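Local coordinates for fibronectin type-III domain-containing protein (Caldanaerobacter subterraneus subsp. tengcongensis, PDB 7JGU) that forms a fibronectin type III beta-sandwich domain of a longer bacterial protein, the natural domain being extremely thermostable, and is of unestablished function, at residues L22-S27 with Y67-I72. Residues are numbered along the deposited sequence; the frame is centred on the assembly and turned at random.
Unlike the reference sequence in segment 22-27: Leu23 (reference Arg), Thr25 (reference Arg). Unlike the reference sequence in segment 67-72: Ile72 (reference Arg).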
ATOM      1  N   LEU A  22       6.313   7.002   4.587  1.00 12.48           N
ATOM      2  CA  LEU A  22       6.601   5.582   4.437  1.00 11.98           C
ATOM      3  C   LEU A  22       6.590   5.236   2.958  1.00 12.14           C
ATOM      4  O   LEU A  22       5.822   5.817   2.184  1.00 14.29           O
ATOM      5  CB  LEU A  22       5.567   4.720   5.170  1.00 12.68           C
ATOM      6  CG  LEU A  22       5.664   4.791   6.699  1.00 14.04           C
ATOM      7  CD1 LEU A  22       4.443   4.126   7.339  1.00 15.68           C
ATOM      8  CD2 LEU A  22       6.953   4.158   7.187  1.00 15.52           C
ATOM      9  N   LEU A  23       7.434   4.280   2.577  1.00 11.81           N
ATOM     10  CA  LEU A  23       7.527   3.810   1.201  1.00 11.26           C
ATOM     11  C   LEU A  23       6.893   2.439   1.115  1.00 12.19           C
ATOM     12  O   LEU A  23       7.349   1.491   1.753  1.00 14.80           O
ATOM     13  CB  LEU A  23       8.979   3.762   0.759  1.00 14.12           C
ATOM     14  CG  LEU A  23       9.198   3.182  -0.639  1.00 16.48           C
ATOM     15  CD1 LEU A  23       8.447   3.958  -1.699  1.00 18.23           C
ATOM     16  CD2 LEU A  23      10.675   3.194  -0.974  1.00 19.42           C
ATOM     17  N   LEU A  24       5.814   2.356   0.386  1.00 10.47           N
ATOM     18  CA  LEU A  24       5.162   1.079   0.129  1.00 10.45           C
ATOM     19  C   LEU A  24       5.689   0.499  -1.173  1.00 10.36           C
ATOM     20  O   LEU A  24       5.845   1.213  -2.156  1.00 10.62           O
ATOM     21  CB  LEU A  24       3.657   1.306  -0.027  1.00 10.37           C
ATOM     22  CG  LEU A  24       2.860   1.472   1.259  1.00 12.83           C
ATOM     23  CD1 LEU A  24       3.440   2.534   2.177  1.00 15.05           C
ATOM     24  CD2 LEU A  24       1.410   1.766   0.943  1.00 14.38           C
ATOM     25  N   THR A  25       5.929  -0.805  -1.183  0.51 10.74           N
ATOM     26  CA  THR A  25       6.342  -1.462  -2.409  0.51 10.81           C
ATOM     27  C   THR A  25       5.722  -2.846  -2.465  0.51  8.07           C
ATOM     28  O   THR A  25       5.348  -3.429  -1.444  0.51  8.38           O
ATOM     29  CB  THR A  25       7.861  -1.559  -2.540  0.51 13.95           C
ATOM     30  OG1 THR A  25       8.181  -1.901  -3.892  0.51 16.62           O
ATOM     31  CG2 THR A  25       8.406  -2.627  -1.634  0.51 13.97           C
ATOM     32  N   TRP A  26       5.606  -3.366  -3.677  1.00 10.16           N
ATOM     33  CA  TRP A  26       4.977  -4.661  -3.885  1.00 10.89           C
ATOM     34  C   TRP A  26       5.481  -5.238  -5.201  1.00 12.21           C
ATOM     35  O   TRP A  26       6.097  -4.556  -6.017  1.00 13.52           O
ATOM     36  CB  TRP A  26       3.436  -4.560  -3.872  1.00 11.05           C
ATOM     37  CG  TRP A  26       2.925  -3.548  -4.835  1.00 10.48           C
ATOM     38  CD1 TRP A  26       2.610  -3.745  -6.145  1.00 11.05           C
ATOM     39  CD2 TRP A  26       2.698  -2.154  -4.581  1.00  9.85           C
ATOM     40  NE1 TRP A  26       2.217  -2.581  -6.712  1.00 11.98           N
ATOM     41  CE2 TRP A  26       2.238  -1.585  -5.779  1.00 11.04           C
ATOM     42  CE3 TRP A  26       2.843  -1.339  -3.458  1.00 10.68           C
ATOM     43  CZ2 TRP A  26       1.934  -0.248  -5.903  1.00 12.03           C
ATOM     44  CZ3 TRP A  26       2.522  -0.015  -3.578  1.00 11.56           C
ATOM     45  CH2 TRP A  26       2.092   0.525  -4.790  1.00 12.01           C
ATOM     46  N   SER A  27       5.165  -6.506  -5.412  0.66 12.91           N
ATOM     47  CA  SER A  27       5.652  -7.177  -6.606  0.66 14.85           C
ATOM     48  C   SER A  27       4.777  -6.862  -7.817  0.66 11.62           C
ATOM     49  O   SER A  27       3.600  -6.543  -7.704  0.66 12.25           O
ATOM     50  CB  SER A  27       5.659  -8.682  -6.387  0.66 22.04           C
ATOM     51  OG  SER A  27       4.330  -9.157  -6.269  0.66 25.33           O
ATOM     52  N   TYR A  67       1.414   2.277  11.159  1.00 14.62           N
ATOM     53  CA  TYR A  67       0.479   2.401  10.060  1.00 15.05           C
ATOM     54  C   TYR A  67       0.317   1.053   9.389  1.00 14.96           C
ATOM     55  O   TYR A  67       1.296   0.358   9.117  1.00 16.21           O
ATOM     56  CB  TYR A  67       0.973   3.424   9.039  1.00 16.04           C
ATOM     57  CG  TYR A  67       0.836   4.842   9.521  1.00 15.90           C
ATOM     58  CD1 TYR A  67      -0.380   5.502   9.458  1.00 18.31           C
ATOM     59  CD2 TYR A  67       1.913   5.518  10.053  1.00 15.54           C
ATOM     60  CE1 TYR A  67      -0.514   6.800   9.898  1.00 19.18           C
ATOM     61  CE2 TYR A  67       1.781   6.812  10.498  1.00 17.34           C
ATOM     62  CZ  TYR A  67       0.573   7.445  10.424  1.00 18.79           C
ATOM     63  OH  TYR A  67       0.455   8.740  10.876  1.00 21.23           O
ATOM     64  N   THR A  68      -0.918   0.723   9.078  1.00 13.22           N
ATOM     65  CA  THR A  68      -1.255  -0.473   8.328  1.00 12.61           C
ATOM     66  C   THR A  68      -1.952  -0.043   7.057  1.00 11.63           C
ATOM     67  O   THR A  68      -2.844   0.815   7.092  1.00 12.78           O
ATOM     68  CB  THR A  68      -2.140  -1.406   9.150  1.00 14.87           C
ATOM     69  OG1 THR A  68      -1.457  -1.765  10.361  1.00 17.87           O
ATOM     70  CG2 THR A  68      -2.458  -2.667   8.370  1.00 16.25           C
ATOM     71  N   PHE A  69      -1.562  -0.667   5.951  1.00 11.23           N
ATOM     72  CA  PHE A  69      -2.105  -0.364   4.639  1.00 11.10           C
ATOM     73  C   PHE A  69      -2.668  -1.617   4.001  1.00 11.17           C
ATOM     74  O   PHE A  69      -2.212  -2.714   4.269  1.00 12.17           O
ATOM     75  CB  PHE A  69      -1.033   0.232   3.725  1.00 11.34           C
ATOM     76  CG  PHE A  69      -0.433   1.500   4.257  1.00 12.84           C
ATOM     77  CD1 PHE A  69      -1.050   2.711   4.021  1.00 14.44           C
ATOM     78  CD2 PHE A  69       0.711   1.481   5.040  1.00 14.36           C
ATOM     79  CE1 PHE A  69      -0.522   3.884   4.533  1.00 17.47           C
ATOM     80  CE2 PHE A  69       1.237   2.654   5.550  1.00 15.46           C
ATOM     81  CZ  PHE A  69       0.626   3.846   5.286  1.00 17.68           C
ATOM     82  N   ALA A  70      -3.650  -1.421   3.136  1.00 10.70           N
ATOM     83  CA  ALA A  70      -4.253  -2.478   2.337  1.00 10.94           C
ATOM     84  C   ALA A  70      -4.038  -2.155   0.869  1.00 10.88           C
ATOM     85  O   ALA A  70      -4.099  -0.999   0.462  1.00 12.98           O
ATOM     86  CB  ALA A  70      -5.733  -2.641   2.634  1.00 12.21           C
ATOM     87  N   LEU A  71      -3.770  -3.180   0.082  1.00 10.42           N
ATOM     88  CA  LEU A  71      -3.425  -3.054  -1.324  1.00  9.91           C
ATOM     89  C   LEU A  71      -4.259  -4.030  -2.126  1.00 10.42           C
ATOM     90  O   LEU A  71      -4.469  -5.164  -1.700  1.00 10.86           O
ATOM     91  CB  LEU A  71      -1.958  -3.416  -1.491  1.00 11.17           C
ATOM     92  CG  LEU A  71      -1.376  -3.445  -2.885  1.00 11.72           C
ATOM     93  CD1 LEU A  71      -1.215  -2.054  -3.464  1.00 14.31           C
ATOM     94  CD2 LEU A  71      -0.022  -4.152  -2.843  1.00 13.25           C
ATOM     95  N   ILE A  72      -4.746  -3.561  -3.275  0.58  9.17           N
ATOM     96  CA  ILE A  72      -5.372  -4.414  -4.278  0.58  9.07           C
ATOM     97  C   ILE A  72      -4.745  -4.141  -5.634  0.58 10.63           C
ATOM     98  O   ILE A  72      -4.236  -3.048  -5.903  0.58 10.37           O
ATOM     99  CB  ILE A  72      -6.892  -4.228  -4.389  0.58 11.08           C
ATOM    100  CG1 ILE A  72      -7.279  -2.747  -4.315  0.58 11.64           C
ATOM    101  CG2 ILE A  72      -7.564  -4.987  -3.298  0.58 12.61           C
ATOM    102  CD1 ILE A  72      -8.675  -2.442  -4.858  0.58 13.80           C
TER
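Leu22, Leu24 and Trp26 lie across from Tyr67, Phe69 and Leu71 where strands 22-25 and 67-72, running the same way at 30° with axes 10.0 Å apart, belong to the two facing sheets of a beta sandwich. Alternate residues of both strands, and Trp26 just past the first, turn inward, in a layer with no hydrogen bond between the two segments. Leu22 reaches across with CD1, which packs 3.9 Å from Tyr67 CB and also meets the edge of the Phe69 ring, near its plane, 4.0 Å from CE2. Leu24 takes the face of that same ring: its CD2 lies 3.8 Å from Phe69 CG, a CH-pi contact displaced toward the rim. The phenyl ring is thus held at edge and face by successive inward leucines. At the other end the roles reverse. Leu71 CD1 stands over the six-membered ring of Trp26, 4.0 Å from its centroid and only 8° off the normal, while CD2 lies 3.6 Å from Trp26 CG. With chi1 at 54°, Trp26 sets CG between its backbone N and carbonyl carbon, laying the indole across the end of Leu71 and its rim against Leu24 CB. An alanine in place of Trp26 would probably leave both Leu71 methyls without the indole they pack on and open a gap there. The Tyr67 hydroxyl accepts a hydrogen bond from the backbone N of Ser62, so its polar end is satisfied away from this layer. Cohesion between these two strands therefore rests on dispersion and CH-pi contacts, part of the hydrophobic core that the fibronectin type III fold closes between its sheets.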